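PDB 5TX7: D-isomer specific 2-hydroxyacid dehydrogenase family protein from Desulfovibrio vulgaris, which probably interconverts D-2-hydroxyacids and the corresponding 2-oxoacids, using NAD or NADP as the redox cofactor. Local coordinates for residues 222-227 with 245-250; 233-236 with 241-244. All coordinates share one frame; numbering follows the deposited sequence.

Two buried contacts illustrate how a helix-strand-helix run of a Rossmann-type domain is sewn together by apolar groups. Contact 1 joins helix 221-225 to helix 244-253, its centre about 22 Å from the centre of the chain. Contact 2, its centre about 12 Å from that of the chain, joins strand 231-235 to the turn leading into the second helix, and is nested inside the loop that contact 1 closes. The two centres lie about 11 Å apart, and CG2 of Val247 bridges them, at 4.2 Å from Leu233 CD2. Contact 1 sets one leucine methyl against small aliphatic side chains and a helix peptide group, whereas contact 2 adds a buried asparagine amide.

Contact 1: 222-227 with 245-250; sequences RRLASM and RAVAEA
The flat peptide group between Ala246 and Val247 receives the CD1 methyl of Leu224 over one face, where that carbon lies 3.5 Å from Ala246 O and 3.8 Å from Val247 N. The setting is the second half of a Rossmann-type fold: helices 221-225 and 244-253 belong to successive beta-alpha-beta crossovers, from strand 204-207 through strand 231-235 to strand 256-261. A second flat group, the guanidinium of Arg222, has Arg223 NH2 in its plane at the edge. Both arginines bind the carboxylate of Asp196, which gathers the two cations around one anion and ties this helix to the neighbouring helix 195-201.

Within these segments Leu224 supplies the whole contact from its side, reaching Ala246, Val247 and Ala250. Its first torsion sets CG opposite the carbonyl carbon (chi1 -70°), and the nearly extended second one carries CD1 out to the other helix. There the methyl meets Ala246 CB at 3.7 Å, Val247 CG2 at 3.9 Å and, one turn after Ala246, Ala250 CB at 4.2 Å. It thus sits against the helix backbone beside the CB atoms of the two alanines. The carbonyl oxygen under the methyl already accepts the helical bond from Ala250 N, so the leucine packs on a polar atom whose needs are met. Val219 and Leu256 also touch Leu224 and Val247, which extends the apolar seam toward strand 256-261.

On the 222-227 segment itself, Ser226 folds back upon its own chain. Its hydroxyl bonds to Arg223 O at 2.7 Å, with a C=O to OG angle of 127° and OG tilted 23° from the carbonyl plane.

Contact 2: 233-236 with 241-244; sequences LINT and LLDE
Asn235 and Leu242 meet where the end of an interior Rossmann strand turns toward the next helix. The contact holds the 241-244 turn against strand 231-235, which lies between strands 204-207 and 256-261 in the parallel sheet of the NAD-binding domain; in relatives, the loop between the two segments borders the active-site cleft. The asparagine has CG anti to its backbone nitrogen (chi1 -176°), which extends the amide away from the strand. Leu242 CG approaches the ND2 end of that amide from one side of its plane, set beyond the nitrogen, 4.0 Å from Asn235 ND2. Leu241 CD1 comes in more obliquely from the same side of the plane, 4.1 Å from Asn235 OD1.

These leucines pack on an amide whose polar atoms are already engaged. OD1 accepts from Ala237 N in an Asx-turn pattern, while ND2 donates to Arg238 O; the two bonds fix the rotation of the group and hold the intervening loop to the strand. Burying a polar side chain is thus paid for by its own neighbouring backbone.

Two residues earlier, Leu233 offers an apolar counterpart. Its CG stands opposite the backbone N (chi1 179°) and CD2 continues the extended chain, whereas Leu242 has CG opposite the carbonyl carbon (chi1 -51°) and CD2 as its folded branch. The side chains slide past each other in opposite senses. Asp243 is the N-cap of helix 244-253, its OD1 making a weak hydrogen bond with Arg245 N. The purely aliphatic part of the contact comes down to one pair of methyls, Leu233 CD2 and Leu242 CD2, 3.8 Å apart.

Contact 1: 222-227 with 245-250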
loop_
_atom_site.group_PDB
_atom_site.type_symbol
_atom_site.label_atom_id
_atom_site.label_comp_id
_atom_site.label_asym_id
_atom_site.label_seq_id
_atom_site.Cartn_x
_atom_site.Cartn_y
_atom_site.Cartn_z
ATOM N N ARG A 222 -4.769 -18.279 -22.681
ATOM C CA ARG A 222 -4.389 -17.514 -23.881
ATOM C C ARG A 222 -3.996 -16.069 -23.596
ATOM O O ARG A 222 -2.983 -15.595 -24.112
ATOM C CB ARG A 222 -5.513 -17.506 -24.926
ATOM C CG ARG A 222 -5.134 -16.813 -26.244
ATOM C CD ARG A 222 -6.308 -16.703 -27.203
ATOM N NE ARG A 222 -7.439 -16.013 -26.586
ATOM C CZ ARG A 222 -7.697 -14.702 -26.643
ATOM N NH1 ARG A 222 -8.759 -14.242 -25.998
ATOM N NH2 ARG A 222 -6.939 -13.851 -27.329
ATOM N N ARG A 223 -4.809 -15.367 -22.802
ATOM C CA ARG A 223 -4.485 -14.000 -22.413
ATOM C C ARG A 223 -3.265 -13.948 -21.507
ATOM O O ARG A 223 -2.472 -13.001 -21.605
ATOM C CB ARG A 223 -5.658 -13.329 -21.752
ATOM C CG ARG A 223 -6.515 -12.640 -22.778
ATOM C CD ARG A 223 -7.958 -12.526 -22.388
ATOM N NE ARG A 223 -8.771 -12.212 -23.560
ATOM C CZ ARG A 223 -10.095 -12.291 -23.601
ATOM N NH1 ARG A 223 -10.786 -12.659 -22.528
ATOM N NH2 ARG A 223 -10.745 -12.031 -24.715
ATOM N N LEU A 224 -3.116 -14.958 -20.653
ATOM C CA LEU A 224 -1.918 -15.068 -19.797
ATOM C C LEU A 224 -0.648 -15.262 -20.624
ATOM O O LEU A 224 0.340 -14.578 -20.395
ATOM C CB LEU A 224 -2.059 -16.187 -18.769
ATOM C CG LEU A 224 -3.068 -15.966 -17.630
ATOM C CD1 LEU A 224 -3.296 -17.292 -16.911
ATOM C CD2 LEU A 224 -2.597 -14.884 -16.678
ATOM N N ALA A 225 -0.707 -16.140 -21.625
ATOM C CA ALA A 225 0.415 -16.340 -22.556
ATOM C C ALA A 225 0.802 -15.070 -23.320
ATOM O O ALA A 225 1.952 -14.911 -23.710
ATOM C CB ALA A 225 0.079 -17.434 -23.544
ATOM N N SER A 226 -0.161 -14.180 -23.548
ATOM C CA SER A 226 0.097 -12.907 -24.223
ATOM C C SER A 226 0.819 -11.876 -23.351
ATOM O O SER A 226 1.343 -10.901 -23.870
ATOM C CB SER A 226 -1.217 -12.311 -24.782
ATOM O OG SER A 226 -1.934 -11.588 -23.809
ATOM N N MET A 227 0.824 -12.069 -22.040
ATOM C CA MET A 227 1.375 -11.059 -21.123
ATOM C C MET A 227 2.889 -11.135 -21.105
ATOM O O MET A 227 3.471 -12.190 -21.390
ATOM C CB MET A 227 0.856 -11.254 -19.705
ATOM C CG MET A 227 -0.634 -10.987 -19.553
ATOM S SD MET A 227 -1.187 -11.099 -17.846
ATOM C CE MET A 227 -0.744 -9.425 -17.370
ATOM N N ARG A 245 -6.686 -22.678 -12.778
ATOM C CA ARG A 245 -5.613 -23.581 -13.209
ATOM C C ARG A 245 -4.528 -22.843 -13.995
ATOM O O ARG A 245 -3.349 -22.922 -13.682
ATOM C CB ARG A 245 -6.208 -24.722 -14.051
ATOM C CG ARG A 245 -5.214 -25.711 -14.650
ATOM C CD ARG A 245 -4.232 -26.285 -13.631
ATOM N NE ARG A 245 -4.904 -27.054 -12.578
ATOM C CZ ARG A 245 -4.298 -27.884 -11.724
ATOM N NH1 ARG A 245 -2.977 -28.094 -11.770
ATOM N NH2 ARG A 245 -5.029 -28.522 -10.808
ATOM N N ALA A 246 -4.948 -22.118 -15.016
ATOM C CA ALA A 246 -4.033 -21.353 -15.865
ATOM C C ALA A 246 -3.226 -20.335 -15.070
ATOM O O ALA A 246 -2.028 -20.142 -15.325
ATOM C CB ALA A 246 -4.795 -20.668 -16.984
ATOM N N VAL A 247 -3.873 -19.707 -14.091
ATOM C CA VAL A 247 -3.206 -18.706 -13.255
ATOM C C VAL A 247 -2.156 -19.381 -12.356
ATOM O O VAL A 247 -1.036 -18.881 -12.224
ATOM C CB VAL A 247 -4.242 -17.880 -12.466
ATOM C CG1 VAL A 247 -3.578 -16.949 -11.464
ATOM C CG2 VAL A 247 -5.118 -17.078 -13.425
ATOM N N ALA A 248 -2.503 -20.522 -11.756
ATOM C CA ALA A 248 -1.537 -21.263 -10.951
ATOM C C ALA A 248 -0.284 -21.610 -11.774
ATOM O O ALA A 248 0.832 -21.359 -11.342
ATOM C CB ALA A 248 -2.172 -22.516 -10.381
ATOM N N GLU A 249 -0.494 -22.157 -12.965
ATOM C CA GLU A 249 0.592 -22.513 -13.884
ATOM C C GLU A 249 1.417 -21.290 -14.305
ATOM O O GLU A 249 2.640 -21.378 -14.399
ATOM C CB GLU A 249 0.063 -23.324 -15.095
ATOM C CG GLU A 249 0.161 -24.849 -14.909
ATOM C CD GLU A 249 -0.923 -25.687 -15.631
ATOM O OE1 GLU A 249 -1.130 -26.850 -15.209
ATOM O OE2 GLU A 249 -1.559 -25.234 -16.623
ATOM N N ALA A 250 0.764 -20.149 -14.519
ATOM C CA ALA A 250 1.478 -18.888 -14.856
ATOM C C ALA A 250 2.344 -18.364 -13.724
ATOM O O ALA A 250 3.409 -17.789 -13.964
ATOM C CB ALA A 250 0.499 -17.797 -15.290
#

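Contact 2: 233-236 with 241-244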
loop_
_atom_site.group_PDB
_atom_site.type_symbol
_atom_site.label_atom_id
_atom_site.label_comp_id
_atom_site.label_asym_id
_atom_site.label_seq_id
_atom_site.Cartn_x
_atom_site.Cartn_y
_atom_site.Cartn_z
ATOM N N LEU A 233 -1.208 -9.832 -11.593
ATOM C CA LEU A 233 -2.681 -9.897 -11.691
ATOM C C LEU A 233 -3.337 -9.616 -10.336
ATOM O O LEU A 233 -2.922 -10.159 -9.313
ATOM C CB LEU A 233 -3.100 -11.287 -12.163
ATOM C CG LEU A 233 -4.605 -11.536 -12.304
ATOM C CD1 LEU A 233 -5.230 -10.633 -13.358
ATOM C CD2 LEU A 233 -4.857 -12.994 -12.596
ATOM N N ILE A 234 -4.360 -8.766 -10.327
ATOM C CA ILE A 234 -5.101 -8.436 -9.104
ATOM C C ILE A 234 -6.567 -8.669 -9.388
ATOM O O ILE A 234 -7.078 -8.218 -10.425
ATOM C CB ILE A 234 -4.936 -6.950 -8.686
ATOM C CG1 ILE A 234 -3.454 -6.535 -8.601
ATOM C CG2 ILE A 234 -5.614 -6.697 -7.343
ATOM C CD1 ILE A 234 -2.653 -7.208 -7.489
ATOM N N ASN A 235 -7.253 -9.339 -8.468
ATOM C CA ASN A 235 -8.680 -9.602 -8.612
ATOM C C ASN A 235 -9.415 -9.381 -7.291
ATOM O O ASN A 235 -9.362 -10.224 -6.384
ATOM C CB ASN A 235 -8.901 -11.020 -9.075
ATOM C CG ASN A 235 -10.365 -11.332 -9.350
ATOM O OD1 ASN A 235 -11.142 -10.459 -9.689
ATOM N ND2 ASN A 235 -10.730 -12.599 -9.239
ATOM N N THR A 236 -10.085 -8.236 -7.198
ATOM C CA THR A 236 -10.979 -7.921 -6.096
ATOM C C THR A 236 -12.453 -7.963 -6.557
ATOM O O THR A 236 -13.341 -7.519 -5.818
ATOM C CB THR A 236 -10.704 -6.500 -5.580
ATOM O OG1 THR A 236 -10.850 -5.580 -6.661
ATOM C CG2 THR A 236 -9.296 -6.377 -5.035
ATOM N N LEU A 241 -14.103 -14.999 -12.815
ATOM C CA LEU A 241 -13.414 -14.242 -13.858
ATOM C C LEU A 241 -12.087 -14.890 -14.289
ATOM O O LEU A 241 -11.611 -14.619 -15.385
ATOM C CB LEU A 241 -13.190 -12.786 -13.413
ATOM C CG LEU A 241 -14.419 -11.920 -13.194
ATOM C CD1 LEU A 241 -14.000 -10.554 -12.686
ATOM C CD2 LEU A 241 -15.222 -11.773 -14.471
ATOM N N LEU A 242 -11.510 -15.744 -13.449
ATOM C CA LEU A 242 -10.248 -16.441 -13.752
ATOM C C LEU A 242 -10.448 -17.903 -14.071
ATOM O O LEU A 242 -11.341 -18.532 -13.507
ATOM C CB LEU A 242 -9.351 -16.452 -12.512
ATOM C CG LEU A 242 -9.035 -15.221 -11.725
ATOM C CD1 LEU A 242 -8.009 -15.573 -10.658
ATOM C CD2 LEU A 242 -8.486 -14.241 -12.715
ATOM N N ASP A 243 -9.576 -18.441 -14.928
ATOM C CA ASP A 243 -9.325 -19.886 -14.980
ATOM C C ASP A 243 -8.218 -20.119 -13.954
ATOM O O ASP A 243 -7.048 -19.813 -14.205
ATOM C CB ASP A 243 -8.909 -20.326 -16.393
ATOM C CG ASP A 243 -8.510 -21.818 -16.473
ATOM O OD1 ASP A 243 -8.533 -22.537 -15.453
ATOM O OD2 ASP A 243 -8.160 -22.288 -17.577
ATOM N N GLU A 244 -8.604 -20.635 -12.789
ATOM C CA GLU A 244 -7.702 -20.782 -11.635
ATOM C C GLU A 244 -6.488 -21.665 -11.935
ATOM O O GLU A 244 -5.392 -21.406 -11.429
ATOM C CB GLU A 244 -8.469 -21.305 -10.398
ATOM C CG GLU A 244 -9.535 -20.332 -9.863
ATOM C CD GLU A 244 -10.090 -20.709 -8.493
ATOM O OE1 GLU A 244 -10.013 -21.905 -8.085
ATOM O OE2 GLU A 244 -10.619 -19.799 -7.797
#